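Local atomic coordinates of MPT synthase subunit 2 (Burkholderia ambifaria, PDB entry 7L32), a protein that probably catalyses, as the large subunit of molybdopterin synthase, the transfer of sulfur to precursor Z that makes molybdopterin for the molybdenum cofactor. Residues Ala74-Ala77 / Gly78-Pro82; Val25-Leu28 / Arg29-Pro33; Ser148-Asp151 / Ala152-Ala155. All blocks are in the same frame, centred on the assembly; numbering follows the deposited sequence.

The three contacts are all local and sit at helix ends. Contacts 1 and 2 belong to the last turns of helices 65-80 and 21-30. Contact 3 joins the loop after strand 141-145 to the first turn of helix 151-156. Contacts 1 and 2 are partly buried, while contact 3 lies at the surface. Contact 1 gathers a glutamate and two arginines into a salt-bridge network. Contact 2 ends a helix, with an asparagine amide bonded back to its last turn. Contact 3 opens a helix with an aspartate cap. Contacts 1 and 3 both face helix 111-128, whereas contact 2 rests on the mixed sheet. Contacts 2 and 3 are on opposite sides of the chain's centre.

Contact 1 (Ala74-Ala77 / Gly78-Pro82); sequences AAEA and GRRWP
Glu-76 meets Arg-79 and Arg-80 through its carboxylate, at the end of helix 65-80. CB of Glu-76 starts out away from the following turn. CG stands anti to the backbone N (chi1 172°), and the bend at chi2 brings the carboxylate over to the two arginines. On the way CG passes 3.8 Å from Arg-80 NE. At the tip Glu-76 OE1 accepts from Arg-79 NE at 2.9 Å. Glu-76 OE2 accepts from Arg-79 NH2 at 2.8 Å. Arg-79 grips side-on, with NE and NH2 each taking one oxygen on its syn side, somewhat out of the carboxylate plane. The two planes are 30° apart. This i to i+3 and i+4 salt-bridge network ties side chains of the last turn together, and Glu-76 and Arg-80 also touch Phe-120 of helix 111-128. Arg-80 NE reaches OE2 of Glu-76 from the anti side at 2.8 Å, with its guanidinium turned 78° from the carboxylate. A water donates to the same oxygen and accepts from Arg-80 NH2. Arg-80 NH1 bonds to the backbone O of Trp-157. Further along, Trp-81, the first residue to leave helical geometry, donates its N to Ala-77 O at 2.9 Å, and its ring edge brings CE3 to 3.3 Å from that oxygen.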
loop_
_atom_site.group_PDB
_atom_site.type_symbol
_atom_site.label_atom_id
_atom_site.label_comp_id
_atom_site.label_asym_id
_atom_site.label_seq_id
_atom_site.Cartn_x
_atom_site.Cartn_y
_atom_site.Cartn_z
ATOM N N ALA A 74 -10.849 6.777 10.431
ATOM C CA ALA A 74 -10.812 5.311 10.342
ATOM C C ALA A 74 -12.199 4.706 10.513
ATOM O O ALA A 74 -12.548 3.728 9.838
ATOM C CB ALA A 74 -9.851 4.744 11.387
ATOM N N ALA A 75 -13.007 5.267 11.423
ATOM C CA ALA A 75 -14.368 4.774 11.613
ATOM C C ALA A 75 -15.204 4.937 10.343
ATOM O O ALA A 75 -15.981 4.041 9.986
ATOM C CB ALA A 75 -15.038 5.499 12.794
ATOM N N GLU A 76 -15.066 6.077 9.659
ATOM C CA GLU A 76 -15.781 6.293 8.396
ATOM C C GLU A 76 -15.314 5.327 7.308
ATOM O O GLU A 76 -16.136 4.821 6.532
ATOM C CB GLU A 76 -15.626 7.743 7.930
ATOM C CG GLU A 76 -16.184 8.034 6.523
ATOM C CD GLU A 76 -17.708 7.848 6.400
ATOM O OE1 GLU A 76 -18.432 7.680 7.418
ATOM O OE2 GLU A 76 -18.198 7.878 5.258
ATOM N N ALA A 77 -14.005 5.047 7.239
ATOM C CA ALA A 77 -13.541 4.005 6.320
ATOM C C ALA A 77 -14.220 2.676 6.621
ATOM O O ALA A 77 -14.617 1.950 5.702
ATOM C CB ALA A 77 -12.016 3.843 6.390
ATOM N N GLY A 78 -14.350 2.335 7.913
ATOM C CA GLY A 78 -15.026 1.105 8.284
ATOM C C GLY A 78 -16.506 1.096 7.943
ATOM O O GLY A 78 -17.078 0.030 7.677
ATOM N N ARG A 79 -17.158 2.265 7.980
ATOM C CA ARG A 79 -18.559 2.352 7.573
ATOM C C ARG A 79 -18.707 2.103 6.073
ATOM O O ARG A 79 -19.669 1.465 5.633
ATOM C CB ARG A 79 -19.121 3.737 7.923
ATOM C CG ARG A 79 -20.656 3.851 7.802
ATOM C CD ARG A 79 -21.148 5.303 7.846
ATOM N NE ARG A 79 -20.648 6.034 6.689
ATOM C CZ ARG A 79 -21.174 5.947 5.471
ATOM N NH1 ARG A 79 -22.242 5.198 5.229
ATOM N NH2 ARG A 79 -20.608 6.619 4.466
ATOM N N ARG A 80 -17.783 2.631 5.277
ATOM C CA ARG A 80 -17.878 2.509 3.823
ATOM C C ARG A 80 -17.490 1.114 3.343
ATOM O O ARG A 80 -18.070 0.611 2.377
ATOM C CB ARG A 80 -16.991 3.546 3.146
ATOM C CG ARG A 80 -17.495 4.997 3.250
ATOM C CD ARG A 80 -16.428 5.987 2.784
ATOM N NE ARG A 80 -16.900 7.376 2.828
ATOM C CZ ARG A 80 -17.008 8.160 1.769
ATOM N NH1 ARG A 80 -16.666 7.735 0.551
ATOM N NH2 ARG A 80 -17.435 9.411 1.931
ATOM N N TRP A 81 -16.518 0.484 3.998
ATOM C CA TRP A 81 -16.025 -0.846 3.614
ATOM C C TRP A 81 -16.120 -1.740 4.839
ATOM O O TRP A 81 -15.127 -1.948 5.555
ATOM C CB TRP A 81 -14.588 -0.792 3.073
ATOM C CG TRP A 81 -14.462 -0.023 1.782
ATOM C CD1 TRP A 81 -14.731 -0.482 0.507
ATOM C CD2 TRP A 81 -14.067 1.351 1.640
ATOM N NE1 TRP A 81 -14.525 0.528 -0.406
ATOM C CE2 TRP A 81 -14.113 1.660 0.261
ATOM C CE3 TRP A 81 -13.687 2.352 2.553
ATOM C CZ2 TRP A 81 -13.792 2.934 -0.239
ATOM C CZ3 TRP A 81 -13.353 3.621 2.060
ATOM C CH2 TRP A 81 -13.422 3.902 0.673
ATOM N N PRO A 82 -17.310 -2.267 5.129
ATOM C CA PRO A 82 -17.456 -3.147 6.296
ATOM C C PRO A 82 -16.498 -4.329 6.199
ATOM O O PRO A 82 -16.263 -4.868 5.115
ATOM C CB PRO A 82 -18.923 -3.595 6.220
ATOM C CG PRO A 82 -19.612 -2.463 5.486
ATOM C CD PRO A 82 -18.601 -1.996 4.468
HETATM O O HOH W 1 -19.375 10.006 3.985
#

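Contact 2 (Val25-Leu28 / Arg29-Pro33); sequences VAAL and RARNP
Asn-32 reaches back to Leu-28 with its side-chain amide. ND2 of Asn-32 donates to Leu-28 O at 2.9 Å, and the bond is nearly straight at 168°. The carbonyl oxygen lies close to the amide plane of Asn-32, while the donor is tilted from the carbonyl plane. ND2 also bonds to OD2 of Asp-85 on strand 85-91. These two bonds fix the turn of the amide.

The backbone bonds follow the helix. Arg-29 N donates to Val-25 O, and Ala-30 N to Ala-26 O. Arg-31 N is the last in this series. It bonds to Ala-27 O at 3.1 Å and weakly to Leu-28 O at the same distance. Leu-28 O thus takes a weak backbone bond and a side-chain bond. Here helix 21-30 ends, and the amide of Asn-32 bonds back to a carbonyl of its last turn. The helix lies against the mixed sheet of the MoaE fold: Leu-28 touches Ala-105 and Val-107 of strand 100-108 and Asp-85 of strand 85-91, and Val-25 touches Leu-38 of strand 37-44.

Van der Waals contacts of the side chains make up the rest. Leu-28 CD1 sits 3.6 Å from Arg-31 NH2 and 3.7 Å from Asn-32 ND2. The Arg-31 chain bends at chi3 (-59°), which folds its guanidinium back over the helix. One face then covers Leu-28 CA and Ala-27 O, and NH1 of Arg-31 comes 3.5 Å from Ala-27 CB. Arg-29 takes another course. It is modelled in two conformers. In the one described its chain is extended from CG to NE and runs alongside Val-25, with NE 4.1 Å from Val-25 CG1.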
loop_
_atom_site.group_PDB
_atom_site.type_symbol
_atom_site.label_atom_id
_atom_site.label_comp_id
_atom_site.label_asym_id
_atom_site.label_seq_id
_atom_site.Cartn_x
_atom_site.Cartn_y
_atom_site.Cartn_z
ATOM N N VAL A 25 2.651 -3.741 10.488
ATOM C CA VAL A 25 1.904 -4.636 9.608
ATOM C C VAL A 25 1.643 -5.972 10.294
ATOM O O VAL A 25 0.519 -6.489 10.259
ATOM C CB VAL A 25 2.662 -4.795 8.275
ATOM C CG1 VAL A 25 2.274 -6.082 7.542
ATOM C CG2 VAL A 25 2.411 -3.575 7.417
ATOM N N ALA A 26 2.655 -6.527 10.970
ATOM C CA ALA A 26 2.470 -7.802 11.666
ATOM C C ALA A 26 1.422 -7.696 12.768
ATOM O O ALA A 26 0.607 -8.611 12.949
ATOM C CB ALA A 26 3.793 -8.293 12.255
ATOM N N ALA A 27 1.422 -6.593 13.518
ATOM C CA ALA A 27 0.422 -6.432 14.567
ATOM C C ALA A 27 -0.984 -6.315 13.979
ATOM O O ALA A 27 -1.931 -6.897 14.523
ATOM C CB ALA A 27 0.761 -5.222 15.436
ATOM N N LEU A 28 -1.142 -5.583 12.866
ATOM C CA LEU A 28 -2.456 -5.488 12.225
ATOM C C LEU A 28 -2.948 -6.863 11.772
ATOM O O LEU A 28 -4.118 -7.212 11.973
ATOM C CB LEU A 28 -2.409 -4.512 11.040
ATOM C CG LEU A 28 -3.745 -4.259 10.331
ATOM C CD1 LEU A 28 -4.754 -3.659 11.321
ATOM C CD2 LEU A 28 -3.618 -3.356 9.073
ATOM N N ARG A 29 -2.066 -7.668 11.167
ATOM C CA ARG A 29 -2.452 -9.018 10.764
ATOM C C ARG A 29 -2.826 -9.868 11.969
ATOM O O ARG A 29 -3.762 -10.676 11.910
ATOM C CB ARG A 29 -1.313 -9.688 9.988
ATOM C CG ARG A 29 -0.940 -9.025 8.684
ATOM C CD ARG A 29 -0.036 -9.965 7.874
ATOM N NE ARG A 29 0.212 -9.495 6.517
ATOM C CZ ARG A 29 -0.630 -9.646 5.502
ATOM N NH1 ARG A 29 -1.818 -10.196 5.668
ATOM N NH2 ARG A 29 -0.263 -9.246 4.285
ATOM N N ALA A 30 -2.096 -9.711 13.075
ATOM C CA ALA A 30 -2.401 -10.486 14.271
ATOM C C ALA A 30 -3.767 -10.127 14.856
ATOM O O ALA A 30 -4.355 -10.946 15.567
ATOM C CB ALA A 30 -1.310 -10.297 15.330
ATOM N N ARG A 31 -4.272 -8.923 14.600
ATOM C CA ARG A 31 -5.607 -8.539 15.047
ATOM C C ARG A 31 -6.699 -8.943 14.063
ATOM O O ARG A 31 -7.879 -8.688 14.336
ATOM C CB ARG A 31 -5.687 -7.023 15.330
ATOM C CG ARG A 31 -4.774 -6.586 16.483
ATOM C CD ARG A 31 -4.997 -5.105 16.868
ATOM N NE ARG A 31 -4.777 -4.159 15.777
ATOM C CZ ARG A 31 -3.583 -3.676 15.456
ATOM N NH1 ARG A 31 -2.478 -4.104 16.056
ATOM N NH2 ARG A 31 -3.497 -2.721 14.534
ATOM N N ASN A 32 -6.332 -9.544 12.926
ATOM C CA ASN A 32 -7.275 -9.883 11.855
ATOM C C ASN A 32 -6.921 -11.253 11.286
ATOM O O ASN A 32 -6.435 -11.378 10.150
ATOM C CB ASN A 32 -7.286 -8.788 10.787
ATOM C CG ASN A 32 -7.815 -7.481 11.337
ATOM O OD1 ASN A 32 -9.034 -7.290 11.403
ATOM N ND2 ASN A 32 -6.915 -6.606 11.811
ATOM N N PRO A 33 -7.166 -12.317 12.055
ATOM C CA PRO A 33 -6.628 -13.642 11.692
ATOM C C PRO A 33 -7.224 -14.269 10.428
ATOM O O PRO A 33 -6.630 -15.229 9.910
ATOM C CB PRO A 33 -6.931 -14.495 12.933
ATOM C CG PRO A 33 -8.135 -13.811 13.587
ATOM C CD PRO A 33 -7.879 -12.334 13.355
#

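Contact 3 (Ser148-Asp151 / Ala152-Ala155); sequences STDD and AALA
With CG anti to the backbone N (chi1 -165°), Asp-150 swings its carboxylate forward to the amides of Ala-152 and Ala-153. The rotation at chi2 (-39°) leaves OD1 as the oxygen that meets them. OD1 of Asp-150 accepts from Ala-153 N at 2.8 Å, with an N-H...O angle of 155°. The donor comes from well above the carboxylate plane. A second bond, from Ala-152 N to the same OD1 at 3.2 Å, is weak. Asp-150 is therefore the N-cap of helix 151-156, a short helix that follows strand 141-145.

The carboxylate also rests on a methyl group. Ala-153 CB lies 3.4 Å from Asp-150 CG and 3.8 Å from Asp-150 OD2. The methyl is buried here, and it also touches Asp-123 of helix 111-128. Asp-150 itself touches Thr-127 of that helix. The cap thus sits where the short helix meets the longer one. OD2 of Asp-150 also makes a long, weak ion pair with Arg-111 of the second subunit.

The backbone of the cap residue takes part as well. Leu-154 N donates to Asp-150 O at 3.3 Å, the first bond of the helical pattern. Leu-154 CG is packed against the same oxygen at 3.2 Å. One residue further on, Ala-155 N donates to Asp-151 O at 3.3 Å. CB of Asp-151 points away overall but still lies against Ala-152 N, and OD1 only skirts Leu-154 CD1.

OD1 of Asp-150 thus takes one good bond, from Ala-153 N, and a weak one from Ala-152 N, at the start of the helix, where backbone N-H groups have no preceding turn to bond to. Its negative charge probably also interacts favourably with the positive end of the helix dipole.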
loop_
_atom_site.group_PDB
_atom_site.type_symbol
_atom_site.label_atom_id
_atom_site.label_comp_id
_atom_site.label_asym_id
_atom_site.label_seq_id
_atom_site.Cartn_x
_atom_site.Cartn_y
_atom_site.Cartn_z
ATOM N N SER A 148 -3.975 19.934 3.542
ATOM C CA SER A 148 -4.004 20.095 2.097
ATOM C C SER A 148 -5.439 20.265 1.613
ATOM O O SER A 148 -6.402 20.052 2.355
ATOM C CB SER A 148 -3.388 18.882 1.393
ATOM O OG SER A 148 -2.045 18.647 1.778
ATOM N N THR A 149 -5.571 20.716 0.375
ATOM C CA THR A 149 -6.835 20.669 -0.350
ATOM C C THR A 149 -6.684 19.689 -1.509
ATOM O O THR A 149 -5.670 19.710 -2.217
ATOM C CB THR A 149 -7.247 22.057 -0.852
ATOM O OG1 THR A 149 -6.235 22.579 -1.717
ATOM C CG2 THR A 149 -7.438 23.008 0.327
ATOM N N ASP A 150 -7.661 18.802 -1.679
ATOM C CA ASP A 150 -7.685 17.891 -2.821
ATOM C C ASP A 150 -9.121 17.919 -3.330
ATOM O O ASP A 150 -9.980 17.197 -2.816
ATOM C CB ASP A 150 -7.247 16.478 -2.406
ATOM C CG ASP A 150 -6.904 15.565 -3.601
ATOM O OD1 ASP A 150 -7.600 15.606 -4.644
ATOM O OD2 ASP A 150 -5.934 14.779 -3.480
ATOM N N ASP A 151 -9.370 18.643 -4.415
ATOM C CA ASP A 151 -10.744 18.712 -4.877
ATOM C C ASP A 151 -11.113 17.515 -5.730
ATOM O O ASP A 151 -12.296 17.147 -5.781
ATOM C CB ASP A 151 -10.971 19.993 -5.685
ATOM C CG ASP A 151 -10.869 21.246 -4.834
ATOM O OD1 ASP A 151 -11.286 21.195 -3.656
ATOM O OD2 ASP A 151 -10.375 22.263 -5.348
ATOM N N ALA A 152 -10.127 16.799 -6.269
ATOM C CA ALA A 152 -10.494 15.632 -7.053
ATOM C C ALA A 152 -10.832 14.469 -6.139
ATOM O O ALA A 152 -11.757 13.698 -6.428
ATOM C CB ALA A 152 -9.345 15.242 -7.980
ATOM N N ALA A 153 -10.143 14.376 -4.999
ATOM C CA ALA A 153 -10.444 13.322 -4.038
ATOM C C ALA A 153 -11.820 13.531 -3.425
ATOM O O ALA A 153 -12.579 12.568 -3.242
ATOM C CB ALA A 153 -9.361 13.271 -2.956
ATOM N N LEU A 154 -12.166 14.784 -3.118
ATOM C CA LEU A 154 -13.474 15.057 -2.529
ATOM C C LEU A 154 -14.590 14.622 -3.459
ATOM O O LEU A 154 -15.562 13.996 -3.026
ATOM C CB LEU A 154 -13.623 16.550 -2.239
ATOM C CG LEU A 154 -12.729 17.225 -1.201
ATOM C CD1 LEU A 154 -13.213 18.643 -0.938
ATOM C CD2 LEU A 154 -12.690 16.400 0.076
ATOM N N ALA A 155 -14.451 14.919 -4.753
ATOM C CA ALA A 155 -15.456 14.475 -5.704
ATOM C C ALA A 155 -15.469 12.957 -5.794
ATOM O O ALA A 155 -16.541 12.342 -5.841
ATOM C CB ALA A 155 -15.200 15.106 -7.076
#